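Local coordinates for probable hydrogenase maturation factor HypB (Methanocaldococcus jannaschii, PDB 2HF9), which probably supports maturation of [NiFe] hydrogenases by binding and slowly hydrolysing GTP, which is needed to insert nickel into the enzyme's metal centre, at residues 51-54 / 55-59; 60-63 / 64-68; 81-84 / 85-88; 145-148 / 149-153; 203-206 / 207-210. One frame throughout, in Å; residues are numbered along the deposited sequence.

Interaction 1. Residues 51-54 / 55-59; sequences KTLL and IEKLI. With MG (magnesium ion), chain C; GSP (5'-guanosine-diphosphate-monothiophosphate), chain E.
Leu53 and Glu56 cross obliquely on the first turns of the helix that follows the P-loop in this SIMIBI-class GTPase. In Leu53, chi1 (-167°, CG anti to the backbone N) places the branch point, from which the two methyl groups reach different neighbours. Leu53 CD1 lies 3.6 Å from Glu56 OE2, whereas Leu53 CD2 lies 3.5 Å from C8 of the guanine. The Glu56 chain, extended beyond CG, leans back over the preceding turn, its CG 3.2 Å from Thr52 O; its two carboxylate oxygens are paired with Lys86 and Arg83. On another side of the helix Leu58 folds back toward Leu54 (Leu54 CG to Leu58 CD1, 4.1 Å), and both leucines also pack on helix 211-224. Regular i to i+4 bonds, such as Glu56 N to Thr52 O, hold these rows in place. At the N-terminal end the backbone N atoms of Thr52 and Leu53 donate to O2B and O1A of the nucleotide, so the helix start faces the phosphates. Lys51 bends at chi3 and chi4 to bring its ammonium group round to the beta phosphate: both its backbone N and its NZ reach O1B, gripping that oxygen twice. Thr52 completes the magnesium site with O2B, O3G, a water, Asp80 and Glu125, its OG1 standing 2.1 Å from the magnesium ion.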
# COMPACT_ATOMS: atom_id res chain seq x y z
N LYS A 51 -11.23 0.60 2.76
CA LYS A 51 -11.90 1.76 2.16
C LYS A 51 -13.26 1.40 1.56
O LYS A 51 -14.26 2.07 1.82
CB LYS A 51 -11.03 2.41 1.07
CG LYS A 51 -9.65 2.90 1.52
CD LYS A 51 -8.89 3.62 0.39
CE LYS A 51 -8.37 2.66 -0.69
NZ LYS A 51 -7.53 1.57 -0.13
N THR A 52 -13.29 0.34 0.76
CA THR A 52 -14.53 -0.05 0.08
C THR A 52 -15.58 -0.53 1.08
O THR A 52 -16.73 -0.10 1.01
CB THR A 52 -14.29 -1.11 -1.00
OG1 THR A 52 -13.37 -0.58 -1.96
CG2 THR A 52 -15.60 -1.44 -1.72
N LEU A 53 -15.17 -1.39 2.01
CA LEU A 53 -16.09 -1.87 3.04
C LEU A 53 -16.66 -0.71 3.87
O LEU A 53 -17.85 -0.71 4.20
CB LEU A 53 -15.43 -2.91 3.94
CG LEU A 53 -16.35 -3.72 4.87
CD1 LEU A 53 -17.54 -4.34 4.13
CD2 LEU A 53 -15.55 -4.79 5.59
N LEU A 54 -15.83 0.27 4.19
CA LEU A 54 -16.28 1.48 4.89
C LEU A 54 -17.30 2.25 4.07
O LEU A 54 -18.34 2.65 4.58
CB LEU A 54 -15.09 2.38 5.26
CG LEU A 54 -15.41 3.71 5.97
CD1 LEU A 54 -16.18 3.48 7.28
CD2 LEU A 54 -14.14 4.52 6.21
N ILE A 55 -16.98 2.46 2.79
CA ILE A 55 -17.88 3.18 1.88
C ILE A 55 -19.22 2.44 1.75
O ILE A 55 -20.29 3.07 1.81
CB ILE A 55 -17.20 3.43 0.50
CG1 ILE A 55 -16.19 4.58 0.61
CG2 ILE A 55 -18.24 3.74 -0.59
CD1 ILE A 55 -15.24 4.71 -0.57
N GLU A 56 -19.15 1.12 1.60
CA GLU A 56 -20.34 0.26 1.54
C GLU A 56 -21.22 0.45 2.77
O GLU A 56 -22.43 0.67 2.64
CB GLU A 56 -19.95 -1.21 1.41
CG GLU A 56 -19.41 -1.61 0.05
CD GLU A 56 -19.10 -3.09 -0.04
OE1 GLU A 56 -19.77 -3.78 -0.82
OE2 GLU A 56 -18.21 -3.56 0.68
N LYS A 57 -20.62 0.38 3.95
CA LYS A 57 -21.34 0.57 5.21
C LYS A 57 -21.93 1.98 5.32
O LYS A 57 -23.06 2.14 5.78
CB LYS A 57 -20.44 0.26 6.42
CG LYS A 57 -20.04 -1.20 6.56
CD LYS A 57 -21.22 -2.10 6.85
CE LYS A 57 -20.79 -3.53 7.12
NZ LYS A 57 -21.99 -4.38 7.39
N LEU A 58 -21.16 2.98 4.90
CA LEU A 58 -21.65 4.36 4.89
C LEU A 58 -22.85 4.57 3.96
O LEU A 58 -23.83 5.22 4.35
CB LEU A 58 -20.53 5.35 4.55
CG LEU A 58 -19.45 5.56 5.63
CD1 LEU A 58 -18.32 6.41 5.07
CD2 LEU A 58 -20.03 6.20 6.89
N ILE A 59 -22.78 4.02 2.75
CA ILE A 59 -23.91 4.03 1.82
C ILE A 59 -25.17 3.44 2.47
O ILE A 59 -26.20 4.10 2.54
CB ILE A 59 -23.60 3.29 0.49
CG1 ILE A 59 -22.52 4.03 -0.30
CG2 ILE A 59 -24.87 3.14 -0.37
CD1 ILE A 59 -21.83 3.17 -1.36
MG MG C . -11.36 -0.93 -2.32
PG GSP E . -8.31 -1.84 -2.05
O3B GSP E . -8.75 -2.36 -0.59
S1G GSP E . -6.84 -0.95 -1.93
O2G GSP E . -8.09 -3.11 -2.90
O3G GSP E . -9.44 -1.00 -2.65
PB GSP E . -9.77 -1.59 0.39
O1B GSP E . -9.01 -0.64 1.22
O2B GSP E . -10.90 -0.95 -0.33
PA GSP E . -11.53 -3.70 1.35
O1A GSP E . -12.76 -2.95 1.72
O2A GSP E . -11.67 -4.39 0.05
O3A GSP E . -10.22 -2.77 1.39
O5' GSP E . -11.19 -4.71 2.55
C5' GSP E . -10.04 -5.53 2.50
C4' GSP E . -10.29 -6.81 3.31
O4' GSP E . -10.32 -6.52 4.70
C3' GSP E . -11.61 -7.48 2.98
O3' GSP E . -11.35 -8.87 3.00
C2' GSP E . -12.52 -7.10 4.12
O2' GSP E . -13.47 -8.09 4.40
C1' GSP E . -11.54 -6.97 5.27
N9 GSP E . -11.88 -6.01 6.33
C8 GSP E . -12.12 -4.66 6.21
N7 GSP E . -12.33 -4.16 7.45
C5 GSP E . -12.21 -5.16 8.35
C6 GSP E . -12.32 -5.20 9.74
O6 GSP E . -12.57 -4.18 10.38
N1 GSP E . -12.12 -6.41 10.40
C2 GSP E . -11.83 -7.56 9.68
N2 GSP E . -11.66 -8.71 10.32
N3 GSP E . -11.72 -7.51 8.30
C4 GSP E . -11.91 -6.32 7.66
O HOH W 1 -11.58 -2.96 -2.27

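Interaction 2. Residues 60-63 / 64-68; sequences DNLK and DKYKI
Leu62 and Tyr66 lie side by side and point the same way, with Leu62 CD2 4.1 Å from the ring atom Tyr66 CE1. Ile68 closes in from the start of the next strand, setting Ile68 CD1 3.9 Å from Leu62 CB. The backbone turn beneath them, which ends helix 51-62 and leads into strand 68-74 of the parallel sheet, away from the nucleotide site, hangs on one acceptor. Leu62 O takes Tyr66 N at 2.8 Å, nearly along the C=O axis, and Lys65 N at 3.0 Å from well above the carbonyl plane. Lys65 CG sits over one face of the tyrosine ring, offset toward its rim. Further out, a water donates to Asp60 O and to Asp64 OD1, tying the last helical turn to the loop. Leu62 also packs on helix 211-224, where Glu219 receives Tyr66 OH on one carboxylate oxygen and forms a salt bridge with Lys65 NZ through the other. With an alanine in place of Tyr66, Glu219 OE1 would probably lose its hydroxyl partner, and a gap would be likely to open beside Leu62 CD2. The apolar ring thus turns its polar end to a carboxylate which, having a lysine as its second partner, probably stays ionised.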
# COMPACT_ATOMS: atom_id res chain seq x y z
N ASP A 60 -25.05 2.21 2.96
CA ASP A 60 -26.17 1.51 3.61
C ASP A 60 -26.84 2.33 4.70
O ASP A 60 -28.07 2.33 4.83
CB ASP A 60 -25.70 0.18 4.22
CG ASP A 60 -25.38 -0.86 3.17
OD1 ASP A 60 -25.60 -0.61 1.98
OD2 ASP A 60 -24.90 -1.95 3.56
N ASN A 61 -26.03 3.04 5.48
CA ASN A 61 -26.53 3.70 6.67
C ASN A 61 -26.90 5.17 6.49
O ASN A 61 -27.52 5.76 7.37
CB ASN A 61 -25.58 3.45 7.85
CG ASN A 61 -25.60 2.00 8.31
OD1 ASN A 61 -26.57 1.56 8.93
ND2 ASN A 61 -24.55 1.25 7.98
N LEU A 62 -26.57 5.73 5.33
CA LEU A 62 -26.85 7.14 5.05
C LEU A 62 -27.81 7.36 3.88
O LEU A 62 -28.28 8.48 3.67
CB LEU A 62 -25.55 7.92 4.82
CG LEU A 62 -24.61 8.13 6.00
CD1 LEU A 62 -23.25 8.65 5.52
CD2 LEU A 62 -25.21 9.07 7.04
N LYS A 63 -28.09 6.30 3.12
CA LYS A 63 -28.88 6.43 1.88
C LYS A 63 -30.34 6.84 2.12
O LYS A 63 -31.00 7.32 1.20
CB LYS A 63 -28.80 5.16 1.02
CG LYS A 63 -29.41 3.91 1.63
CD LYS A 63 -29.14 2.71 0.74
CE LYS A 63 -29.93 1.49 1.19
NZ LYS A 63 -29.58 0.30 0.37
N ASP A 64 -30.82 6.66 3.35
CA ASP A 64 -32.18 7.07 3.72
C ASP A 64 -32.29 8.59 3.88
O ASP A 64 -33.37 9.16 3.76
CB ASP A 64 -32.62 6.38 5.02
CG ASP A 64 -31.73 6.73 6.21
OD1 ASP A 64 -30.80 5.95 6.51
OD2 ASP A 64 -31.95 7.79 6.84
N LYS A 65 -31.14 9.22 4.14
CA LYS A 65 -31.06 10.64 4.44
C LYS A 65 -30.43 11.41 3.28
O LYS A 65 -30.78 12.57 3.05
CB LYS A 65 -30.24 10.84 5.71
CG LYS A 65 -30.23 12.25 6.28
CD LYS A 65 -29.63 12.24 7.68
CE LYS A 65 -29.42 13.64 8.20
NZ LYS A 65 -28.73 13.62 9.52
N TYR A 66 -29.52 10.76 2.56
CA TYR A 66 -28.77 11.40 1.48
C TYR A 66 -28.78 10.59 0.20
O TYR A 66 -28.78 9.35 0.24
CB TYR A 66 -27.31 11.61 1.89
CG TYR A 66 -27.10 12.46 3.12
CD1 TYR A 66 -26.82 11.87 4.35
CD2 TYR A 66 -27.19 13.85 3.06
CE1 TYR A 66 -26.62 12.65 5.49
CE2 TYR A 66 -27.00 14.63 4.18
CZ TYR A 66 -26.71 14.03 5.39
OH TYR A 66 -26.52 14.81 6.50
N LYS A 67 -28.76 11.29 -0.93
CA LYS A 67 -28.51 10.66 -2.22
C LYS A 67 -27.00 10.62 -2.42
O LYS A 67 -26.32 11.65 -2.36
CB LYS A 67 -29.20 11.45 -3.34
CG LYS A 67 -30.72 11.47 -3.23
CD LYS A 67 -31.33 12.54 -4.11
CE LYS A 67 -32.78 12.82 -3.75
NZ LYS A 67 -33.29 13.99 -4.50
N ILE A 68 -26.47 9.42 -2.65
CA ILE A 68 -25.03 9.21 -2.60
C ILE A 68 -24.48 8.75 -3.95
O ILE A 68 -25.04 7.87 -4.60
CB ILE A 68 -24.64 8.21 -1.47
CG1 ILE A 68 -25.11 8.73 -0.11
CG2 ILE A 68 -23.13 7.96 -1.45
CD1 ILE A 68 -25.30 7.64 0.95
O HOH W 2 -30.24 3.88 5.16

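Interaction 3. Residues 81-84 / 85-88; sequences AERM and EKHG. With GSP (5'-guanosine-diphosphate-monothiophosphate), chain E.
A Schellman motif ends helix 78-85 beside the nucleotide pocket, joining Arg83 and Met84 of its last turn to Lys86, His87 and Gly88. Gly88 takes a positive phi of 91°, where a CB would be jammed against the preceding carbonyl oxygen, and its N bonds back to Glu85 O. His87 N reaches Met84 O at 3.3 Å. Side chains then gather round Arg83 O. The imidazole of His87 presents its edge: His87 CD2 lies 2.9 Å from Arg83 O, which is in the ring plane, and Lys86 CG lies 3.2 Å from Arg83 O. Lys86 runs alongside Arg83, pointing the same way, and its bend at chi4 returns NZ to Arg83 O for a weak bond of 3.4 Å. Glu56 is the carboxylate that the two cationic ends share. Arg83 bends at chi3 (72°) toward the alpha phosphate: NH1 gives O2A a bond of 2.9 Å from the guanidinium edge, and NH2 adds a weak one to O1A. Met84 goes to the interior, touching Ile55 of helix 51-62, Cys70 and Ala72 of strand 68-74 and Val91 of strand 90-95, while His87 ND1 is hydrogen-bonded to Asp60 near the C-terminal end of helix 51-62.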
# COMPACT_ATOMS: atom_id res chain seq x y z
N ALA A 81 -16.16 -0.65 -7.94
CA ALA A 81 -17.33 -0.03 -8.55
C ALA A 81 -18.55 -0.95 -8.41
O ALA A 81 -19.62 -0.50 -7.97
CB ALA A 81 -17.07 0.30 -10.01
N GLU A 82 -18.38 -2.22 -8.77
CA GLU A 82 -19.46 -3.22 -8.69
C GLU A 82 -19.96 -3.41 -7.26
O GLU A 82 -21.17 -3.55 -7.03
CB GLU A 82 -19.01 -4.55 -9.30
CG GLU A 82 -18.95 -4.54 -10.83
CD GLU A 82 -18.28 -5.78 -11.42
OE1 GLU A 82 -18.14 -6.80 -10.71
OE2 GLU A 82 -17.89 -5.73 -12.61
N ARG A 83 -19.04 -3.39 -6.30
CA ARG A 83 -19.39 -3.47 -4.87
C ARG A 83 -20.26 -2.29 -4.43
O ARG A 83 -21.27 -2.48 -3.77
CB ARG A 83 -18.14 -3.59 -4.00
CG ARG A 83 -17.63 -5.03 -3.86
CD ARG A 83 -16.26 -5.11 -3.20
NE ARG A 83 -16.29 -4.82 -1.77
CZ ARG A 83 -15.22 -4.82 -0.97
NH1 ARG A 83 -14.01 -5.10 -1.46
NH2 ARG A 83 -15.35 -4.53 0.31
N MET A 84 -19.87 -1.07 -4.81
CA MET A 84 -20.62 0.13 -4.45
C MET A 84 -21.98 0.20 -5.14
O MET A 84 -22.94 0.72 -4.57
CB MET A 84 -19.81 1.38 -4.75
CG MET A 84 -18.54 1.50 -3.94
SD MET A 84 -17.49 2.81 -4.55
CE MET A 84 -15.97 2.39 -3.71
N GLU A 85 -22.03 -0.31 -6.37
CA GLU A 85 -23.25 -0.33 -7.17
C GLU A 85 -24.38 -1.15 -6.54
O GLU A 85 -25.54 -0.72 -6.55
CB GLU A 85 -22.96 -0.84 -8.59
CG GLU A 85 -22.43 0.22 -9.53
CD GLU A 85 -22.05 -0.32 -10.90
OE1 GLU A 85 -22.37 -1.49 -11.21
OE2 GLU A 85 -21.43 0.44 -11.68
N LYS A 86 -24.05 -2.31 -5.98
CA LYS A 86 -25.08 -3.18 -5.38
C LYS A 86 -25.67 -2.59 -4.08
O LYS A 86 -26.71 -3.05 -3.61
CB LYS A 86 -24.57 -4.61 -5.17
CG LYS A 86 -23.41 -4.76 -4.20
CD LYS A 86 -23.32 -6.19 -3.66
CE LYS A 86 -21.91 -6.50 -3.15
NZ LYS A 86 -21.41 -5.50 -2.15
N HIS A 87 -25.01 -1.57 -3.53
CA HIS A 87 -25.49 -0.88 -2.34
C HIS A 87 -26.38 0.32 -2.66
O HIS A 87 -26.86 1.00 -1.75
CB HIS A 87 -24.32 -0.49 -1.43
CG HIS A 87 -23.66 -1.65 -0.77
ND1 HIS A 87 -24.03 -2.10 0.49
CD2 HIS A 87 -22.68 -2.48 -1.18
CE1 HIS A 87 -23.29 -3.15 0.81
NE2 HIS A 87 -22.46 -3.39 -0.18
N GLY A 88 -26.62 0.57 -3.94
CA GLY A 88 -27.56 1.61 -4.37
C GLY A 88 -26.97 3.00 -4.59
O GLY A 88 -27.69 4.00 -4.50
PG GSP E . -8.31 -1.84 -2.05
O3B GSP E . -8.75 -2.36 -0.59
S1G GSP E . -6.84 -0.95 -1.93
O2G GSP E . -8.09 -3.11 -2.90
O3G GSP E . -9.44 -1.00 -2.65
PB GSP E . -9.77 -1.59 0.39
O1B GSP E . -9.01 -0.64 1.22
O2B GSP E . -10.90 -0.95 -0.33
PA GSP E . -11.53 -3.70 1.35
O1A GSP E . -12.76 -2.95 1.72
O2A GSP E . -11.67 -4.39 0.05
O3A GSP E . -10.22 -2.77 1.39
O5' GSP E . -11.19 -4.71 2.55
C5' GSP E . -10.04 -5.53 2.50
C4' GSP E . -10.29 -6.81 3.31
O4' GSP E . -10.32 -6.52 4.70
C3' GSP E . -11.61 -7.48 2.98
O3' GSP E . -11.35 -8.87 3.00
C2' GSP E . -12.52 -7.10 4.12
O2' GSP E . -13.47 -8.09 4.40
C1' GSP E . -11.54 -6.97 5.27
N9 GSP E . -11.88 -6.01 6.33
C8 GSP E . -12.12 -4.66 6.21
N7 GSP E . -12.33 -4.16 7.45
C5 GSP E . -12.21 -5.16 8.35
C6 GSP E . -12.32 -5.20 9.74
O6 GSP E . -12.57 -4.18 10.38
N1 GSP E . -12.12 -6.41 10.40
C2 GSP E . -11.83 -7.56 9.68
N2 GSP E . -11.66 -8.71 10.32
N3 GSP E . -11.72 -7.51 8.30
C4 GSP E . -11.91 -6.32 7.66

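Interaction 4. Residues 145-148 / 149-153; sequences VVIS and TTEGD. With GSP (5'-guanosine-diphosphate-monothiophosphate), chain H.
Strand 142-148 runs straight into a single 3-10 turn at residues 149-151, where Glu151 N bonds to Ser148 O at 3.1 Å. The side chain of Glu151 folds back over this turn, bent at chi2, and both of its oxygens meet Ser148. Glu151 OE1 receives Ser148 N at 3.0 Å in a nearly straight bond (169°), and Glu151 OE2 receives the hydroxyl Ser148 OG at 2.7 Å; each donor comes from above the carboxylate plane. Ser148 OG lies between its own N and carbonyl carbon (chi1 73°), which brings hydroxyl and amide together toward one carboxylate. Ile147 crosses the glutamate at about a right angle, with Ile147 CB 3.4 Å from Glu151 OE1. This loop lies at the carboxyl edge of the parallel sheet of the P-loop NTPase fold, and Ser49 OG of the phosphate-binding loop is also hydrogen-bonded to Glu151 OE2. An alanine at Glu151 would take away both acceptors, and is likely to leave Ser148 N without its mate, and Ser148 OG and Ser49 OG each short of a partner. Lys173 NZ is hydrogen-bonded to Ser148 OG and to Thr150 OG1. The turn meets the dimer partner too: Thr150 packs on Thr150 of the second subunit, and Gly152 CA lies 3.9 Å from C4' of the nucleotide that subunit binds.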
# COMPACT_ATOMS: atom_id res chain seq x y z
N VAL A 145 -8.13 9.17 5.85
CA VAL A 145 -7.09 8.17 5.67
C VAL A 145 -7.44 6.93 6.49
O VAL A 145 -7.59 7.00 7.71
CB VAL A 145 -5.66 8.69 6.02
CG1 VAL A 145 -4.62 7.57 5.91
CG2 VAL A 145 -5.27 9.83 5.10
N VAL A 146 -7.59 5.81 5.78
CA VAL A 146 -7.88 4.54 6.41
C VAL A 146 -6.62 3.68 6.42
O VAL A 146 -6.09 3.33 5.36
CB VAL A 146 -9.01 3.77 5.67
CG1 VAL A 146 -9.41 2.51 6.44
CG2 VAL A 146 -10.22 4.68 5.45
N ILE A 147 -6.14 3.36 7.61
CA ILE A 147 -5.12 2.33 7.75
C ILE A 147 -5.68 1.24 8.64
O ILE A 147 -6.76 1.40 9.22
CB ILE A 147 -3.76 2.87 8.29
CG1 ILE A 147 -3.91 3.55 9.67
CG2 ILE A 147 -3.04 3.71 7.22
CD1 ILE A 147 -4.36 5.02 9.63
N SER A 148 -4.98 0.12 8.73
CA SER A 148 -5.50 -0.97 9.54
C SER A 148 -4.42 -1.62 10.38
O SER A 148 -3.23 -1.56 10.05
CB SER A 148 -6.24 -1.98 8.66
OG SER A 148 -5.34 -2.74 7.89
N THR A 149 -4.85 -2.26 11.47
CA THR A 149 -3.93 -2.89 12.42
C THR A 149 -3.01 -3.92 11.75
O THR A 149 -1.87 -4.09 12.16
CB THR A 149 -4.69 -3.55 13.59
OG1 THR A 149 -5.49 -4.63 13.10
CG2 THR A 149 -5.58 -2.53 14.30
N THR A 150 -3.51 -4.56 10.69
CA THR A 150 -2.80 -5.66 10.04
C THR A 150 -1.59 -5.22 9.20
O THR A 150 -0.81 -6.07 8.75
CB THR A 150 -3.74 -6.54 9.20
OG1 THR A 150 -4.39 -5.76 8.18
CG2 THR A 150 -4.79 -7.19 10.09
N GLU A 151 -1.44 -3.92 9.02
CA GLU A 151 -0.27 -3.34 8.35
C GLU A 151 0.88 -3.13 9.35
O GLU A 151 2.01 -2.83 8.95
CB GLU A 151 -0.65 -2.02 7.68
CG GLU A 151 -1.65 -2.17 6.52
CD GLU A 151 -2.75 -1.12 6.54
OE1 GLU A 151 -2.52 0.01 7.02
OE2 GLU A 151 -3.86 -1.43 6.05
N GLY A 152 0.59 -3.29 10.63
CA GLY A 152 1.57 -3.06 11.69
C GLY A 152 1.32 -1.74 12.40
O GLY A 152 0.76 -0.80 11.81
N ASP A 153 1.73 -1.66 13.66
CA ASP A 153 1.46 -0.47 14.47
C ASP A 153 2.47 0.67 14.30
O ASP A 153 2.41 1.66 15.03
CB ASP A 153 1.24 -0.84 15.95
CG ASP A 153 2.46 -1.48 16.58
OD1 ASP A 153 3.57 -1.40 16.02
OD2 ASP A 153 2.29 -2.07 17.67
PG GSP H . 6.42 -1.92 5.68
O3B GSP H . 5.84 -3.30 6.28
S1G GSP H . 5.75 -1.57 4.13
O2G GSP H . 6.03 -0.83 6.71
O3G GSP H . 7.95 -2.01 5.59
PB GSP H . 6.45 -4.76 6.01
O1B GSP H . 5.93 -5.25 4.72
O2B GSP H . 7.92 -4.82 6.12
PA GSP H . 6.28 -6.02 8.61
O1A GSP H . 7.33 -7.05 8.53
O2A GSP H . 6.72 -4.83 9.38
O3A GSP H . 5.73 -5.65 7.15
O5' GSP H . 4.96 -6.68 9.25
C5' GSP H . 3.81 -5.89 9.51
C4' GSP H . 3.01 -6.54 10.64
O4' GSP H . 2.48 -7.78 10.20
C3' GSP H . 3.89 -6.86 11.84
O3' GSP H . 3.15 -6.53 12.99
C2' GSP H . 4.12 -8.35 11.77
O2' GSP H . 4.26 -8.91 13.05
C1' GSP H . 2.86 -8.83 11.08
N9 GSP H . 2.99 -10.07 10.30
C8 GSP H . 3.84 -10.34 9.25
N7 GSP H . 3.59 -11.61 8.83
C5 GSP H . 2.60 -12.14 9.58
C6 GSP H . 1.95 -13.37 9.58
O6 GSP H . 2.26 -14.25 8.78
N1 GSP H . 0.95 -13.62 10.49
C2 GSP H . 0.58 -12.64 11.41
N2 GSP H . -0.38 -12.87 12.29
N3 GSP H . 1.23 -11.42 11.40
C4 GSP H . 2.21 -11.18 10.50

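Interaction 5. Residues 203-206 / 207-210; sequences LSLK and TMEG. With GSP (5'-guanosine-diphosphate-monothiophosphate), chain E.
Ser204 OG receives two successive backbone amides: Thr207 N, across the turn, at 3.1 Å in an almost straight bond (177°), and Lys206 N at 3.2 Å, the latter making an ST turn. Thr207 repeats the device, its OG1 accepting Glu209 N in a second ST turn and lying 3.3 Å from Ser204 CB. A chi1 of 172° turns the serine hydroxyl away from its own N and toward both amides. The chain then doubles back, with Met208 at positive phi, and Ser204 N meets Glu209 O at 3.0 Å in the carbonyl plane. Met208 SD settles 3.6 Å from Leu205 O. Ser204 OG is also hydrogen-bonded to Asp175, which is itself hydrogen-bonded to the nucleotide, and Lys206 NZ to Ala179 O of the second subunit. Leu205 N donates to guanine O6 at 2.7 Å, and Lys206 CD lies 3.5 Å from N2. This Ser-Leu-Lys loop resembles the base-recognition G5 loop of GTPases.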
# COMPACT_ATOMS: atom_id res chain seq x y z
N LEU A 203 -11.70 1.58 14.69
CA LEU A 203 -12.82 0.97 13.98
C LEU A 203 -12.62 -0.52 13.73
O LEU A 203 -11.51 -0.98 13.46
CB LEU A 203 -13.05 1.69 12.64
CG LEU A 203 -14.19 1.20 11.73
CD1 LEU A 203 -15.55 1.44 12.36
CD2 LEU A 203 -14.12 1.85 10.35
N SER A 204 -13.72 -1.26 13.83
CA SER A 204 -13.80 -2.58 13.23
C SER A 204 -15.05 -2.63 12.36
O SER A 204 -16.16 -2.45 12.86
CB SER A 204 -13.88 -3.68 14.28
OG SER A 204 -14.14 -4.93 13.66
N LEU A 205 -14.86 -2.86 11.06
CA LEU A 205 -15.98 -3.03 10.15
C LEU A 205 -16.58 -4.43 10.22
O LEU A 205 -17.56 -4.73 9.54
CB LEU A 205 -15.57 -2.67 8.72
CG LEU A 205 -15.36 -1.16 8.50
CD1 LEU A 205 -14.61 -0.89 7.21
CD2 LEU A 205 -16.70 -0.39 8.53
N LYS A 206 -15.96 -5.30 11.03
CA LYS A 206 -16.50 -6.63 11.31
C LYS A 206 -17.49 -6.58 12.48
O LYS A 206 -18.63 -7.01 12.34
CB LYS A 206 -15.36 -7.62 11.59
CG LYS A 206 -15.79 -9.07 11.79
CD LYS A 206 -14.56 -9.97 11.83
CE LYS A 206 -14.92 -11.45 11.71
NZ LYS A 206 -13.68 -12.27 11.52
N THR A 207 -17.06 -6.02 13.61
CA THR A 207 -17.93 -5.90 14.79
C THR A 207 -18.77 -4.63 14.73
O THR A 207 -19.78 -4.51 15.44
CB THR A 207 -17.12 -5.85 16.10
OG1 THR A 207 -16.42 -4.60 16.18
CG2 THR A 207 -16.13 -7.02 16.19
N MET A 208 -18.34 -3.69 13.89
CA MET A 208 -18.95 -2.35 13.72
C MET A 208 -18.67 -1.37 14.86
O MET A 208 -19.19 -0.25 14.86
CB MET A 208 -20.44 -2.43 13.36
CG MET A 208 -20.73 -3.11 12.03
SD MET A 208 -19.98 -2.27 10.60
CE MET A 208 -21.06 -0.85 10.42
N GLU A 209 -17.83 -1.77 15.82
CA GLU A 209 -17.42 -0.86 16.89
C GLU A 209 -16.66 0.33 16.31
O GLU A 209 -15.72 0.16 15.52
CB GLU A 209 -16.56 -1.58 17.94
CG GLU A 209 -16.22 -0.68 19.13
CD GLU A 209 -15.30 -1.31 20.15
OE1 GLU A 209 -14.94 -2.50 20.02
OE2 GLU A 209 -14.92 -0.60 21.10
N GLY A 210 -17.07 1.53 16.69
CA GLY A 210 -16.46 2.76 16.21
C GLY A 210 -17.15 3.37 15.00
O GLY A 210 -16.86 4.52 14.63
PG GSP E . -8.31 -1.84 -2.05
O3B GSP E . -8.75 -2.36 -0.59
S1G GSP E . -6.84 -0.95 -1.93
O2G GSP E . -8.09 -3.11 -2.90
O3G GSP E . -9.44 -1.00 -2.65
PB GSP E . -9.77 -1.59 0.39
O1B GSP E . -9.01 -0.64 1.22
O2B GSP E . -10.90 -0.95 -0.33
PA GSP E . -11.53 -3.70 1.35
O1A GSP E . -12.76 -2.95 1.72
O2A GSP E . -11.67 -4.39 0.05
O3A GSP E . -10.22 -2.77 1.39
O5' GSP E . -11.19 -4.71 2.55
C5' GSP E . -10.04 -5.53 2.50
C4' GSP E . -10.29 -6.81 3.31
O4' GSP E . -10.32 -6.52 4.70
C3' GSP E . -11.61 -7.48 2.98
O3' GSP E . -11.35 -8.87 3.00
C2' GSP E . -12.52 -7.10 4.12
O2' GSP E . -13.47 -8.09 4.40
C1' GSP E . -11.54 -6.97 5.27
N9 GSP E . -11.88 -6.01 6.33
C8 GSP E . -12.12 -4.66 6.21
N7 GSP E . -12.33 -4.16 7.45
C5 GSP E . -12.21 -5.16 8.35
C6 GSP E . -12.32 -5.20 9.74
O6 GSP E . -12.57 -4.18 10.38
N1 GSP E . -12.12 -6.41 10.40
C2 GSP E . -11.83 -7.56 9.68
N2 GSP E . -11.66 -8.71 10.32
N3 GSP E . -11.72 -7.51 8.30
C4 GSP E . -11.91 -6.32 7.66

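Interactions 1, 3 and 5 converge on one nucleotide, holding respectively its phosphates and magnesium ion, its alpha phosphate, and its guanine. Interaction 1 is central: Glu56 OE1 makes a salt bridge of 2.7 Å with Lys86 NZ of interaction 3, and Leu53 CD2 packs 3.8 Å from Leu205 CB of interaction 5. Interaction 2 continues the same helix away from the site, its centre about 12 Å from that of interaction 1; Asp60 OD1 lies 2.6 Å from His87 ND1 of interaction 3. Interaction 4 touches interaction 1 through Leu54 CD2 and Val146 CG2, 4.0 Å apart, but its loop meets the nucleotide of the second subunit, so each site draws on both subunits of the homodimer.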